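Chitinase (Paenibacillus sp. FPU-7, PDB 5GZT) probably cleaves internal beta-1,4 linkages between N-acetylglucosamine units of chitin and chitodextrins, carrying two family 18 glycosidase domains in one chain. Local coordinates at residues 308-313 with 317-322; 325-330 with 334-339; 791-796 with 831-836; 839-844 with 886-891. All blocks are in the same frame, centred on the assembly; numbering follows the deposited sequence.

How the contacts relate
Contacts 1 and 2 lie in the first family 18 domain, contacts 3 and 4 in the second, and the nearest atoms of the two pairs are at least about 51 Å apart. Within each pair the contacts touch: Ile319 and Lys320 of contact 1 pack on Trp325 and Thr326 of contact 2, while contacts 3 and 4 share helix 830-843 and reach the same set of strands. Contact 1 is a buried hairpin with one salt bridge, and contact 2 a surface link between helices, where arginines meet a tryptophan and backbone carbonyls. Contact 3 joins aromatic rings and an amide in the core; contact 4, partly buried, rests on a lysine-aspartate pair.

Contact 1: residues 308-313 with 317-322; sequences FGRINN and VTIKED
The Arg310 guanidinium carries Ile319 CD1 over the centre of one face, 4.0 Å above the plane, and meets Asp322 OD2 at its edge, in plane. NH1 of Arg310 gives Asp322 OD2 a nearly straight hydrogen bond of 3.0 Å. This salt bridge uses the anti side of the oxygen, and the carboxylate is turned 72° from the guanidinium. A bend at chi2 (-65°) folds the arginine over the aspartate, so that its CD lies 3.2 Å from Asp322 OD2. NE bonds to the carbonyl of Gly368, and with these two bonds the group's rotation is largely fixed. With an alanine in place of Arg310, Asp322 OD2 would probably lose its charged mate and a gap would open beside Ile319. The backbones join as a hydrogen-bonded antiparallel pair, Arg310 N to Val317 O at 2.9 Å and Val317 N to Arg310 O at 2.8 Å. A water links Phe308 O to Ile319 N, and another joins Asn312 ND2 to Glu321 OE1. The whole is a beta hairpin, strands 303-312 and 315-318, built on a strand of the family 18 TIM barrel, with Asp322 as N-cap of the helix that follows.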
loop_
_atom_site.group_PDB
_atom_site.type_symbol
_atom_site.label_atom_id
_atom_site.label_comp_id
_atom_site.label_asym_id
_atom_site.label_seq_id
_atom_site.Cartn_x
_atom_site.Cartn_y
_atom_site.Cartn_z
ATOM N N PHE B 308 3.825 11.111 -11.890
ATOM C CA PHE B 308 2.554 11.778 -11.706
ATOM C C PHE B 308 1.955 12.127 -13.087
ATOM O O PHE B 308 2.684 12.317 -14.143
ATOM C CB PHE B 308 2.771 13.125 -11.039
ATOM C CG PHE B 308 3.278 13.045 -9.609
ATOM C CD1 PHE B 308 2.397 12.741 -8.562
ATOM C CD2 PHE B 308 4.581 13.377 -9.300
ATOM C CE1 PHE B 308 2.823 12.715 -7.263
ATOM C CE2 PHE B 308 5.051 13.336 -7.999
ATOM C CZ PHE B 308 4.183 13.002 -6.975
ATOM N N GLY B 309 0.634 12.248 -13.057
ATOM C CA GLY B 309 -0.062 13.042 -14.026
ATOM C C GLY B 309 0.020 14.491 -13.700
ATOM O O GLY B 309 0.156 14.874 -12.556
ATOM N N ARG B 310 -0.091 15.331 -14.734
ATOM C CA ARG B 310 0.051 16.758 -14.587
ATOM C C ARG B 310 -1.129 17.554 -15.163
ATOM O O ARG B 310 -2.012 17.034 -15.872
ATOM C CB ARG B 310 1.384 17.191 -15.181
ATOM C CG ARG B 310 2.620 16.742 -14.382
ATOM C CD ARG B 310 2.621 17.427 -13.032
ATOM N NE ARG B 310 3.468 16.877 -11.988
ATOM C CZ ARG B 310 4.731 17.238 -11.755
ATOM N NH1 ARG B 310 5.348 18.109 -12.520
ATOM N NH2 ARG B 310 5.373 16.730 -10.717
ATOM N N ILE B 311 -1.132 18.830 -14.843
ATOM C CA ILE B 311 -2.167 19.685 -15.364
ATOM C C ILE B 311 -1.651 20.667 -16.418
ATOM O O ILE B 311 -0.834 21.539 -16.114
ATOM C CB ILE B 311 -2.824 20.445 -14.234
ATOM C CG1 ILE B 311 -3.339 19.423 -13.200
ATOM C CG2 ILE B 311 -3.959 21.327 -14.779
ATOM C CD1 ILE B 311 -3.844 20.058 -11.941
ATOM N N ASN B 312 -2.170 20.532 -17.642
ATOM C CA ASN B 312 -1.941 21.533 -18.706
ATOM C C ASN B 312 -3.263 22.027 -19.360
ATOM O O ASN B 312 -4.072 21.202 -19.793
ATOM C CB ASN B 312 -1.081 20.942 -19.805
ATOM C CG ASN B 312 -0.444 22.014 -20.656
ATOM O OD1 ASN B 312 -0.190 23.130 -20.187
ATOM N ND2 ASN B 312 -0.140 21.667 -21.892
ATOM N N ASN B 313 -3.450 23.353 -19.439
ATOM C CA ASN B 313 -4.712 23.940 -19.951
ATOM C C ASN B 313 -5.872 23.268 -19.237
ATOM O O ASN B 313 -6.767 22.732 -19.891
ATOM C CB ASN B 313 -4.907 23.766 -21.480
ATOM C CG ASN B 313 -3.781 24.368 -22.321
ATOM O OD1 ASN B 313 -3.414 23.799 -23.351
ATOM N ND2 ASN B 313 -3.247 25.512 -21.907
ATOM N N VAL B 317 -2.754 15.487 -18.103
ATOM C CA VAL B 317 -1.828 15.029 -19.147
ATOM C C VAL B 317 -0.677 14.227 -18.574
ATOM O O VAL B 317 -0.378 14.340 -17.391
ATOM C CB VAL B 317 -1.207 16.231 -19.854
ATOM C CG1 VAL B 317 -2.269 16.992 -20.697
ATOM C CG2 VAL B 317 -0.533 17.187 -18.870
ATOM N N THR B 318 -0.017 13.437 -19.385
ATOM C CA THR B 318 1.190 12.795 -18.922
ATOM C C THR B 318 2.269 13.863 -18.565
ATOM O O THR B 318 2.200 15.040 -18.998
ATOM C CB THR B 318 1.733 11.793 -19.947
ATOM O OG1 THR B 318 1.938 12.457 -21.175
ATOM C CG2 THR B 318 0.836 10.664 -20.157
ATOM N N ILE B 319 3.235 13.495 -17.703
ATOM C CA ILE B 319 4.247 14.470 -17.217
ATOM C C ILE B 319 5.131 15.035 -18.356
ATOM O O ILE B 319 5.573 16.186 -18.319
ATOM C CB ILE B 319 5.109 13.866 -16.079
ATOM C CG1 ILE B 319 5.804 14.931 -15.273
ATOM C CG2 ILE B 319 6.062 12.806 -16.601
ATOM C CD1 ILE B 319 6.511 14.364 -14.005
ATOM N N LYS B 320 5.356 14.243 -19.383
ATOM C CA LYS B 320 6.058 14.773 -20.590
ATOM C C LYS B 320 5.419 15.987 -21.224
ATOM O O LYS B 320 6.099 16.757 -21.897
ATOM C CB LYS B 320 6.246 13.687 -21.668
ATOM C CG LYS B 320 4.962 13.306 -22.387
ATOM C CD LYS B 320 5.071 11.975 -23.125
ATOM C CE LYS B 320 6.084 12.081 -24.256
ATOM N NZ LYS B 320 6.708 10.789 -24.720
ATOM N N GLU B 321 4.139 16.202 -20.947
ATOM C CA GLU B 321 3.413 17.369 -21.441
ATOM C C GLU B 321 3.403 18.533 -20.518
ATOM O O GLU B 321 2.685 19.488 -20.767
ATOM C CB GLU B 321 1.999 16.940 -21.753
ATOM C CG GLU B 321 1.986 15.832 -22.817
ATOM C CD GLU B 321 0.601 15.514 -23.363
ATOM O OE1 GLU B 321 -0.236 16.457 -23.501
ATOM O OE2 GLU B 321 0.355 14.316 -23.649
ATOM N N ASP B 322 4.179 18.478 -19.444
ATOM C CA ASP B 322 4.189 19.546 -18.419
ATOM C C ASP B 322 5.475 20.306 -18.562
ATOM O O ASP B 322 6.528 19.800 -18.147
ATOM C CB ASP B 322 4.098 18.974 -16.969
ATOM C CG ASP B 322 4.100 20.061 -15.907
ATOM O OD1 ASP B 322 4.046 21.253 -16.272
ATOM O OD2 ASP B 322 4.119 19.747 -14.690
HETATM O O HOH W 1 2.891 11.031 -16.423
HETATM O O HOH W 2 1.462 21.958 -17.340
HETATM O O HOH W 3 -0.990 19.068 -23.256
#

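Contact 2: residues 325-330 with 334-339; sequences WTEDPT and ADRIKR
Helix 323-326 ends beside helix 333-340, Thr326 and Arg339 being 5.1 Å apart between CA atoms, and the loop joining these two short helices of the first family 18 domain contains an Asx turn, Asp328 OD1 accepting from Thr330 N. Arg339, extended from CG to NE, crosses the face of the Trp325 indole at a slant. Its guanidinium stacks flat on the ring, planes 7° apart and centres 4.0 Å apart, with a cation-pi contact off-centre on the five-membered ring. Further back, CD of Arg339 makes a CH-pi contact over the six-membered ring of Trp325, 3.7 Å from its centroid. Asp328 OD2 adds a long salt bridge to Arg339 NH1. Arg336 bends at chi3 (-80°), which brings its NH1 to Asp328 O at 3.0 Å, the oxygen lying in the guanidinium plane. Its NH2 forms a salt bridge with Glu333, while its CG packs on the carbonyl of Thr326. Glu327 takes a bond from Thr326 OG1 and forms a salt bridge with Arg340. Arg339 NH1 donates to Trp325 O over 2.7 Å. The same oxygen accepts from Asp328 N, and the two donors arrive from opposite faces of the carbonyl plane.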
loop_
_atom_site.group_PDB
_atom_site.type_symbol
_atom_site.label_atom_id
_atom_site.label_comp_id
_atom_site.label_asym_id
_atom_site.label_seq_id
_atom_site.Cartn_x
_atom_site.Cartn_y
_atom_site.Cartn_z
ATOM N N TRP B 325 8.117 21.049 -15.843
ATOM C CA TRP B 325 8.996 19.937 -15.650
ATOM C C TRP B 325 10.038 19.782 -16.815
ATOM O O TRP B 325 11.265 19.759 -16.574
ATOM C CB TRP B 325 8.174 18.659 -15.527
ATOM C CG TRP B 325 8.995 17.548 -15.097
ATOM C CD1 TRP B 325 9.694 17.473 -13.911
ATOM C CD2 TRP B 325 9.280 16.342 -15.810
ATOM N NE1 TRP B 325 10.376 16.289 -13.857
ATOM C CE2 TRP B 325 10.150 15.576 -14.998
ATOM C CE3 TRP B 325 8.925 15.844 -17.051
ATOM C CZ2 TRP B 325 10.624 14.331 -15.370
ATOM C CZ3 TRP B 325 9.400 14.568 -17.414
ATOM C CH2 TRP B 325 10.240 13.845 -16.585
ATOM N N THR B 326 9.558 19.666 -18.050
ATOM C CA THR B 326 10.447 19.310 -19.195
ATOM C C THR B 326 11.442 20.376 -19.531
ATOM O O THR B 326 12.483 20.026 -20.055
ATOM C CB THR B 326 9.698 18.964 -20.499
ATOM O OG1 THR B 326 8.801 20.034 -20.858
ATOM C CG2 THR B 326 8.915 17.664 -20.311
ATOM N N GLU B 327 11.134 21.634 -19.198
ATOM C CA GLU B 327 11.958 22.798 -19.518
ATOM C C GLU B 327 12.643 23.393 -18.292
ATOM O O GLU B 327 13.119 24.526 -18.329
ATOM C CB GLU B 327 11.107 23.876 -20.218
ATOM C CG GLU B 327 10.194 23.381 -21.367
ATOM C CD GLU B 327 10.895 22.445 -22.352
ATOM O OE1 GLU B 327 12.083 22.695 -22.634
ATOM O OE2 GLU B 327 10.289 21.459 -22.868
ATOM N N ASP B 328 12.721 22.633 -17.202
ATOM C CA ASP B 328 13.513 23.035 -16.010
ATOM C C ASP B 328 14.865 23.543 -16.508
ATOM O O ASP B 328 15.598 22.763 -17.131
ATOM C CB ASP B 328 13.680 21.833 -15.044
ATOM C CG ASP B 328 14.338 22.196 -13.722
ATOM O OD1 ASP B 328 14.946 23.267 -13.658
ATOM O OD2 ASP B 328 14.260 21.394 -12.747
ATOM N N PRO B 329 15.191 24.835 -16.253
ATOM C CA PRO B 329 16.451 25.421 -16.769
ATOM C C PRO B 329 17.692 25.042 -15.935
ATOM O O PRO B 329 18.800 25.372 -16.286
ATOM C CB PRO B 329 16.193 26.924 -16.649
ATOM C CG PRO B 329 15.386 27.024 -15.375
ATOM C CD PRO B 329 14.468 25.808 -15.401
ATOM N N THR B 330 17.468 24.325 -14.854
ATOM C CA THR B 330 18.466 23.998 -13.848
ATOM C C THR B 330 19.225 22.727 -14.244
ATOM O O THR B 330 20.247 22.383 -13.661
ATOM C CB THR B 330 17.673 23.840 -12.519
ATOM O OG1 THR B 330 17.372 25.167 -12.044
ATOM C CG2 THR B 330 18.347 22.985 -11.467
ATOM N N ALA B 334 20.529 18.028 -22.456
ATOM C CA ALA B 334 20.305 16.582 -22.693
ATOM C C ALA B 334 19.306 16.036 -21.661
ATOM O O ALA B 334 18.526 15.139 -21.960
ATOM C CB ALA B 334 21.626 15.816 -22.595
ATOM N N ASP B 335 19.385 16.559 -20.440
ATOM C CA ASP B 335 18.379 16.184 -19.396
ATOM C C ASP B 335 16.946 16.598 -19.861
ATOM O O ASP B 335 16.018 15.811 -19.748
ATOM C CB ASP B 335 18.690 16.826 -18.019
ATOM C CG ASP B 335 19.938 16.303 -17.374
ATOM O OD1 ASP B 335 20.386 15.146 -17.581
ATOM O OD2 ASP B 335 20.477 17.097 -16.598
ATOM N N ARG B 336 16.785 17.799 -20.414
ATOM C CA ARG B 336 15.450 18.226 -20.903
ATOM C C ARG B 336 14.949 17.372 -22.026
ATOM O O ARG B 336 13.753 16.996 -22.089
ATOM C CB ARG B 336 15.436 19.700 -21.326
ATOM C CG ARG B 336 15.551 20.674 -20.165
ATOM C CD ARG B 336 15.433 22.120 -20.627
ATOM N NE ARG B 336 16.727 22.572 -21.180
ATOM C CZ ARG B 336 17.763 23.031 -20.475
ATOM N NH1 ARG B 336 17.724 23.162 -19.165
ATOM N NH2 ARG B 336 18.882 23.346 -21.098
ATOM N N ILE B 337 15.854 16.994 -22.895
ATOM C CA ILE B 337 15.475 16.119 -24.003
ATOM C C ILE B 337 14.929 14.789 -23.486
ATOM O O ILE B 337 13.930 14.322 -23.996
ATOM C CB ILE B 337 16.651 15.887 -24.992
ATOM C CG1 ILE B 337 16.956 17.217 -25.734
ATOM C CG2 ILE B 337 16.331 14.732 -25.966
ATOM C CD1 ILE B 337 18.286 17.250 -26.490
ATOM N N LYS B 338 15.586 14.172 -22.510
ATOM C CA LYS B 338 15.067 12.927 -21.890
ATOM C C LYS B 338 13.654 13.153 -21.292
ATOM O O LYS B 338 12.753 12.366 -21.550
ATOM C CB LYS B 338 16.031 12.396 -20.828
ATOM C CG LYS B 338 15.809 10.941 -20.422
ATOM C CD LYS B 338 16.581 10.542 -19.136
ATOM C CE LYS B 338 15.667 10.314 -17.889
ATOM N NZ LYS B 338 14.619 11.376 -17.542
ATOM N N ARG B 339 13.467 14.270 -20.576
ATOM C CA ARG B 339 12.194 14.623 -20.001
ATOM C C ARG B 339 11.099 14.752 -21.055
ATOM O O ARG B 339 10.027 14.158 -20.908
ATOM C CB ARG B 339 12.322 15.901 -19.205
ATOM C CG ARG B 339 13.063 15.673 -17.872
ATOM C CD ARG B 339 12.903 16.877 -16.949
ATOM N NE ARG B 339 13.645 16.683 -15.710
ATOM C CZ ARG B 339 13.587 17.510 -14.663
ATOM N NH1 ARG B 339 12.816 18.588 -14.674
ATOM N NH2 ARG B 339 14.302 17.260 -13.586
#

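Contact 3: residues 791-796 with 831-836; sequences INYAFA and DANFAY
Strand 790-799 meets helix 830-843 through Tyr793, which touches Asn833 and Phe834. Walking along the strand, Ile791 comes first, its side chain packing on Leu837 and Leu840 further along the helix. Asn792 faces the other way, among Tyr769 and Ser852 of the neighbouring strands. Tyr793 then points at the helix, with CG anti to the backbone N (chi1 -175°) and the ring reaching out to end at Asn833. Phe834 brings its edge to the face of this ring, an offset edge-to-face pair with centroids 5.2 Å apart and planes at 61°. The closest atoms are Tyr793 CE2 and Phe834 CE1, 3.5 Å apart. Asn833 crosses the phenol end at about a right angle, its CB 3.6 Å from Tyr793 CE1. ND2 of Asn833 donates to Tyr793 OH over 3.2 Å, the oxygen lying in the amide plane. After Ala794 a cis peptide leads into Phe795, consistent with the non-proline cis bonds known in family 18 barrels. Asn833 also reaches Val774 O and Trp776 N. With Asn833 and Asp830 both bonded to the Tyr793 hydroxyl and Phe834 against its ring, the phenol is held in place and its buried OH is satisfied where barrel strand and outer helix meet.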
loop_
_atom_site.group_PDB
_atom_site.type_symbol
_atom_site.label_atom_id
_atom_site.label_comp_id
_atom_site.label_asym_id
_atom_site.label_seq_id
_atom_site.Cartn_x
_atom_site.Cartn_y
_atom_site.Cartn_z
ATOM N N ILE B 791 35.476 -37.751 -8.752
ATOM C CA ILE B 791 34.664 -38.202 -9.874
ATOM C C ILE B 791 33.498 -39.004 -9.443
ATOM O O ILE B 791 33.667 -39.917 -8.605
ATOM C CB ILE B 791 35.525 -39.111 -10.776
ATOM C CG1 ILE B 791 36.570 -38.247 -11.531
ATOM C CG2 ILE B 791 34.608 -39.844 -11.809
ATOM C CD1 ILE B 791 37.636 -39.036 -12.269
ATOM N N ASN B 792 32.330 -38.734 -9.999
ATOM C CA ASN B 792 31.236 -39.676 -9.924
ATOM C C ASN B 792 31.095 -40.460 -11.260
ATOM O O ASN B 792 30.942 -39.849 -12.290
ATOM C CB ASN B 792 29.860 -39.008 -9.665
ATOM C CG ASN B 792 29.623 -38.621 -8.201
ATOM O OD1 ASN B 792 30.429 -38.897 -7.320
ATOM N ND2 ASN B 792 28.582 -37.843 -7.979
ATOM N N TYR B 793 31.154 -41.787 -11.250
ATOM C CA TYR B 793 30.961 -42.592 -12.468
ATOM C C TYR B 793 29.499 -42.886 -12.648
ATOM O O TYR B 793 28.904 -43.531 -11.805
ATOM C CB TYR B 793 31.756 -43.899 -12.376
ATOM C CG TYR B 793 31.725 -44.722 -13.614
ATOM C CD1 TYR B 793 32.526 -44.404 -14.724
ATOM C CD2 TYR B 793 30.856 -45.800 -13.722
ATOM C CE1 TYR B 793 32.503 -45.190 -15.897
ATOM C CE2 TYR B 793 30.821 -46.603 -14.905
ATOM C CZ TYR B 793 31.641 -46.293 -15.975
ATOM O OH TYR B 793 31.590 -47.108 -17.061
ATOM N N ALA B 794 28.886 -42.324 -13.707
ATOM C CA ALA B 794 27.491 -42.497 -14.044
ATOM C C ALA B 794 27.358 -43.636 -15.094
ATOM O O ALA B 794 27.999 -43.539 -16.112
ATOM C CB ALA B 794 27.029 -41.203 -14.666
ATOM N N PHE B 795 26.678 -44.756 -14.848
ATOM C CA PHE B 795 26.058 -45.080 -13.579
ATOM C C PHE B 795 26.136 -46.586 -13.416
ATOM O O PHE B 795 26.375 -47.307 -14.384
ATOM C CB PHE B 795 24.620 -44.719 -13.533
ATOM C CG PHE B 795 24.284 -43.257 -13.603
ATOM C CD1 PHE B 795 24.270 -42.497 -12.458
ATOM C CD2 PHE B 795 23.727 -42.704 -14.781
ATOM C CE1 PHE B 795 23.906 -41.141 -12.496
ATOM C CE2 PHE B 795 23.335 -41.374 -14.821
ATOM C CZ PHE B 795 23.422 -40.567 -13.666
ATOM N N ALA B 796 25.949 -47.050 -12.170
ATOM C CA ALA B 796 25.503 -48.407 -11.885
ATOM C C ALA B 796 23.983 -48.386 -11.719
ATOM O O ALA B 796 23.395 -47.332 -11.528
ATOM C CB ALA B 796 26.172 -48.940 -10.655
ATOM N N ASP B 831 33.978 -52.116 -18.064
ATOM C CA ASP B 831 35.276 -52.618 -17.633
ATOM C C ASP B 831 36.454 -51.773 -18.126
ATOM O O ASP B 831 37.409 -51.574 -17.386
ATOM C CB ASP B 831 35.525 -54.050 -18.130
ATOM C CG ASP B 831 34.791 -55.106 -17.326
ATOM O OD1 ASP B 831 34.397 -54.909 -16.144
ATOM O OD2 ASP B 831 34.643 -56.203 -17.866
ATOM N N ALA B 832 36.446 -51.382 -19.403
ATOM C CA ALA B 832 37.521 -50.495 -19.918
ATOM C C ALA B 832 37.540 -49.166 -19.145
ATOM O O ALA B 832 38.585 -48.675 -18.789
ATOM C CB ALA B 832 37.353 -50.220 -21.403
ATOM N N ASN B 833 36.370 -48.590 -18.925
ATOM C CA ASN B 833 36.301 -47.352 -18.072
ATOM C C ASN B 833 36.822 -47.553 -16.673
ATOM O O ASN B 833 37.480 -46.651 -16.164
ATOM C CB ASN B 833 34.922 -46.790 -18.025
ATOM C CG ASN B 833 34.560 -46.120 -19.300
ATOM O OD1 ASN B 833 35.458 -45.640 -20.008
ATOM N ND2 ASN B 833 33.255 -45.968 -19.560
ATOM N N PHE B 834 36.631 -48.726 -16.063
ATOM C CA PHE B 834 37.120 -48.910 -14.754
ATOM C C PHE B 834 38.637 -49.028 -14.794
ATOM O O PHE B 834 39.308 -48.551 -13.833
ATOM C CB PHE B 834 36.535 -50.165 -14.033
ATOM C CG PHE B 834 34.991 -50.178 -13.893
ATOM C CD1 PHE B 834 34.246 -48.999 -13.739
ATOM C CD2 PHE B 834 34.302 -51.377 -13.903
ATOM C CE1 PHE B 834 32.882 -49.054 -13.612
ATOM C CE2 PHE B 834 32.925 -51.407 -13.810
ATOM C CZ PHE B 834 32.223 -50.261 -13.616
ATOM N N ALA B 835 39.216 -49.641 -15.840
ATOM C CA ALA B 835 40.695 -49.637 -15.902
ATOM C C ALA B 835 41.194 -48.245 -16.147
ATOM O O ALA B 835 42.215 -47.846 -15.602
ATOM C CB ALA B 835 41.217 -50.551 -17.017
ATOM N N TYR B 836 40.473 -47.468 -16.940
ATOM C CA TYR B 836 40.858 -46.045 -17.154
ATOM C C TYR B 836 40.848 -45.230 -15.851
ATOM O O TYR B 836 41.820 -44.563 -15.501
ATOM C CB TYR B 836 39.939 -45.372 -18.184
ATOM C CG TYR B 836 40.321 -43.931 -18.508
ATOM C CD1 TYR B 836 41.497 -43.627 -19.201
ATOM C CD2 TYR B 836 39.504 -42.858 -18.071
ATOM C CE1 TYR B 836 41.829 -42.273 -19.466
ATOM C CE2 TYR B 836 39.802 -41.546 -18.347
ATOM C CZ TYR B 836 40.972 -41.225 -19.033
ATOM O OH TYR B 836 41.238 -39.872 -19.249
#

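Contact 4: residues 839-844 with 886-891; sequences TLKQQN and GFDGID
Lys841 bends at chi3 (70°) and again at chi4 (31°), which swings its ammonium group onto Asp888, whose CG stands anti to its own carbonyl carbon (chi1 -56°). The two side chains come from opposite directions and meet at their charged ends. NZ of Lys841 donates to Asp888 OD2 over 2.8 Å, on the syn side of that oxygen and close to the carboxylate plane. The methylene before it follows closely, with Lys841 CE 3.2 Å from Asp888 OD2. CE of Lys841 also passes 3.8 Å from Gly886 O. Gly886, at positive phi, is the C-prime residue of a Schellman motif that ends helix 868-884, and Asp888 follows two residues later, just before strand 889-893. By sequence Asp888 is the first aspartate of the DxxDxDxE signature of family 18 chitinases, and Asp891, bonded to Ser852 OG and close to Asp893, is the second. The signature strand is one of the parallel strands of the TIM barrel, and helix 830-843 packs outside it. OD2 of Asp888 also accepts from Val849 N on the adjacent strand, while OD1 forms a salt bridge with Lys935. Were Asp888 an alanine, Lys841 and Lys935 would probably be left without their common carboxylate, and Val849 N without this acceptor. The side chain of Lys841 also touches Val849.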
loop_
_atom_site.group_PDB
_atom_site.type_symbol
_atom_site.label_atom_id
_atom_site.label_comp_id
_atom_site.label_asym_id
_atom_site.label_seq_id
_atom_site.Cartn_x
_atom_site.Cartn_y
_atom_site.Cartn_z
ATOM N N THR B 839 43.806 -45.580 -13.707
ATOM C CA THR B 839 45.028 -44.953 -14.151
ATOM C C THR B 839 44.972 -43.509 -13.767
ATOM O O THR B 839 45.990 -42.927 -13.429
ATOM C CB THR B 839 45.309 -45.018 -15.701
ATOM O OG1 THR B 839 44.413 -44.127 -16.458
ATOM C CG2 THR B 839 45.311 -46.450 -16.187
ATOM N N LEU B 840 43.796 -42.915 -13.840
ATOM C CA LEU B 840 43.611 -41.634 -13.222
ATOM C C LEU B 840 44.090 -41.681 -11.800
ATOM O O LEU B 840 44.785 -40.769 -11.364
ATOM C CB LEU B 840 42.173 -41.204 -13.260
ATOM C CG LEU B 840 41.736 -40.284 -14.348
ATOM C CD1 LEU B 840 42.426 -40.477 -15.692
ATOM C CD2 LEU B 840 40.237 -40.389 -14.478
ATOM N N LYS B 841 43.699 -42.729 -11.071
ATOM C CA LYS B 841 43.948 -42.724 -9.623
ATOM C C LYS B 841 45.434 -42.812 -9.322
ATOM O O LYS B 841 45.813 -42.643 -8.169
ATOM C CB LYS B 841 43.116 -43.797 -8.879
ATOM C CG LYS B 841 41.656 -43.396 -8.634
ATOM C CD LYS B 841 40.706 -44.542 -8.225
ATOM C CE LYS B 841 40.925 -45.120 -6.829
ATOM N NZ LYS B 841 41.437 -44.099 -5.846
ATOM N N GLN B 842 46.277 -43.034 -10.350
ATOM C CA GLN B 842 47.752 -43.012 -10.213
ATOM C C GLN B 842 48.347 -41.629 -10.383
ATOM O O GLN B 842 49.082 -41.193 -9.531
ATOM C CB GLN B 842 48.410 -44.020 -11.130
ATOM C CG GLN B 842 48.116 -45.452 -10.688
ATOM C CD GLN B 842 48.278 -46.474 -11.809
ATOM O OE1 GLN B 842 49.098 -46.301 -12.726
ATOM N NE2 GLN B 842 47.490 -47.551 -11.742
ATOM N N GLN B 843 48.037 -40.917 -11.434
ATOM C CA GLN B 843 48.453 -39.493 -11.525
ATOM C C GLN B 843 47.650 -38.419 -10.756
ATOM O O GLN B 843 47.882 -37.190 -10.944
ATOM C CB GLN B 843 48.434 -39.052 -12.971
ATOM C CG GLN B 843 47.048 -38.814 -13.577
ATOM C CD GLN B 843 46.921 -39.424 -14.985
ATOM O OE1 GLN B 843 46.098 -39.011 -15.771
ATOM N NE2 GLN B 843 47.712 -40.443 -15.271
ATOM N N ASN B 844 46.680 -38.836 -9.951
ATOM C CA ASN B 844 46.350 -38.003 -8.839
ATOM C C ASN B 844 46.026 -38.972 -7.733
ATOM O O ASN B 844 44.904 -39.472 -7.692
ATOM C CB ASN B 844 45.204 -37.068 -9.211
ATOM C CG ASN B 844 44.765 -36.111 -8.062
ATOM O OD1 ASN B 844 45.376 -36.047 -6.964
ATOM N ND2 ASN B 844 43.665 -35.365 -8.332
ATOM N N GLY B 886 37.023 -51.098 -7.625
ATOM C CA GLY B 886 38.037 -50.161 -7.181
ATOM C C GLY B 886 37.511 -48.736 -6.827
ATOM O O GLY B 886 38.247 -47.798 -6.877
ATOM N N PHE B 887 36.268 -48.611 -6.444
ATOM C CA PHE B 887 35.680 -47.292 -6.012
ATOM C C PHE B 887 36.046 -46.884 -4.609
ATOM O O PHE B 887 36.321 -47.738 -3.717
ATOM C CB PHE B 887 34.159 -47.326 -6.252
ATOM C CG PHE B 887 33.802 -47.294 -7.702
ATOM C CD1 PHE B 887 33.965 -46.159 -8.440
ATOM C CD2 PHE B 887 33.339 -48.464 -8.359
ATOM C CE1 PHE B 887 33.574 -46.093 -9.754
ATOM C CE2 PHE B 887 33.049 -48.442 -9.688
ATOM C CZ PHE B 887 33.210 -47.256 -10.407
ATOM N N ASP B 888 35.995 -45.571 -4.347
ATOM C CA ASP B 888 36.357 -44.962 -3.053
ATOM C C ASP B 888 35.109 -44.477 -2.265
ATOM O O ASP B 888 35.230 -43.894 -1.164
ATOM C CB ASP B 888 37.267 -43.768 -3.288
ATOM C CG ASP B 888 38.516 -44.144 -4.077
ATOM O OD1 ASP B 888 39.071 -45.137 -3.762
ATOM O OD2 ASP B 888 38.867 -43.462 -5.059
ATOM N N GLY B 889 33.936 -44.793 -2.802
ATOM C CA GLY B 889 32.692 -44.469 -2.153
ATOM C C GLY B 889 31.517 -44.699 -3.046
ATOM O O GLY B 889 31.673 -45.271 -4.149
ATOM N N ILE B 890 30.344 -44.433 -2.509
ATOM C CA ILE B 890 29.082 -44.625 -3.201
ATOM C C ILE B 890 28.265 -43.296 -3.199
ATOM O O ILE B 890 28.080 -42.627 -2.169
ATOM C CB ILE B 890 28.266 -45.770 -2.515
ATOM C CG1 ILE B 890 28.907 -47.116 -2.773
ATOM C CG2 ILE B 890 26.839 -45.839 -3.051
ATOM C CD1 ILE B 890 28.431 -48.200 -1.806
ATOM N N ASP B 891 27.770 -42.925 -4.356
ATOM C CA ASP B 891 26.795 -41.879 -4.498
ATOM C C ASP B 891 25.476 -42.455 -4.961
ATOM O O ASP B 891 25.482 -43.336 -5.844
ATOM C CB ASP B 891 27.298 -40.911 -5.557
ATOM C CG ASP B 891 26.253 -39.816 -5.886
ATOM O OD1 ASP B 891 25.914 -38.960 -5.036
ATOM O OD2 ASP B 891 25.829 -39.835 -7.068
#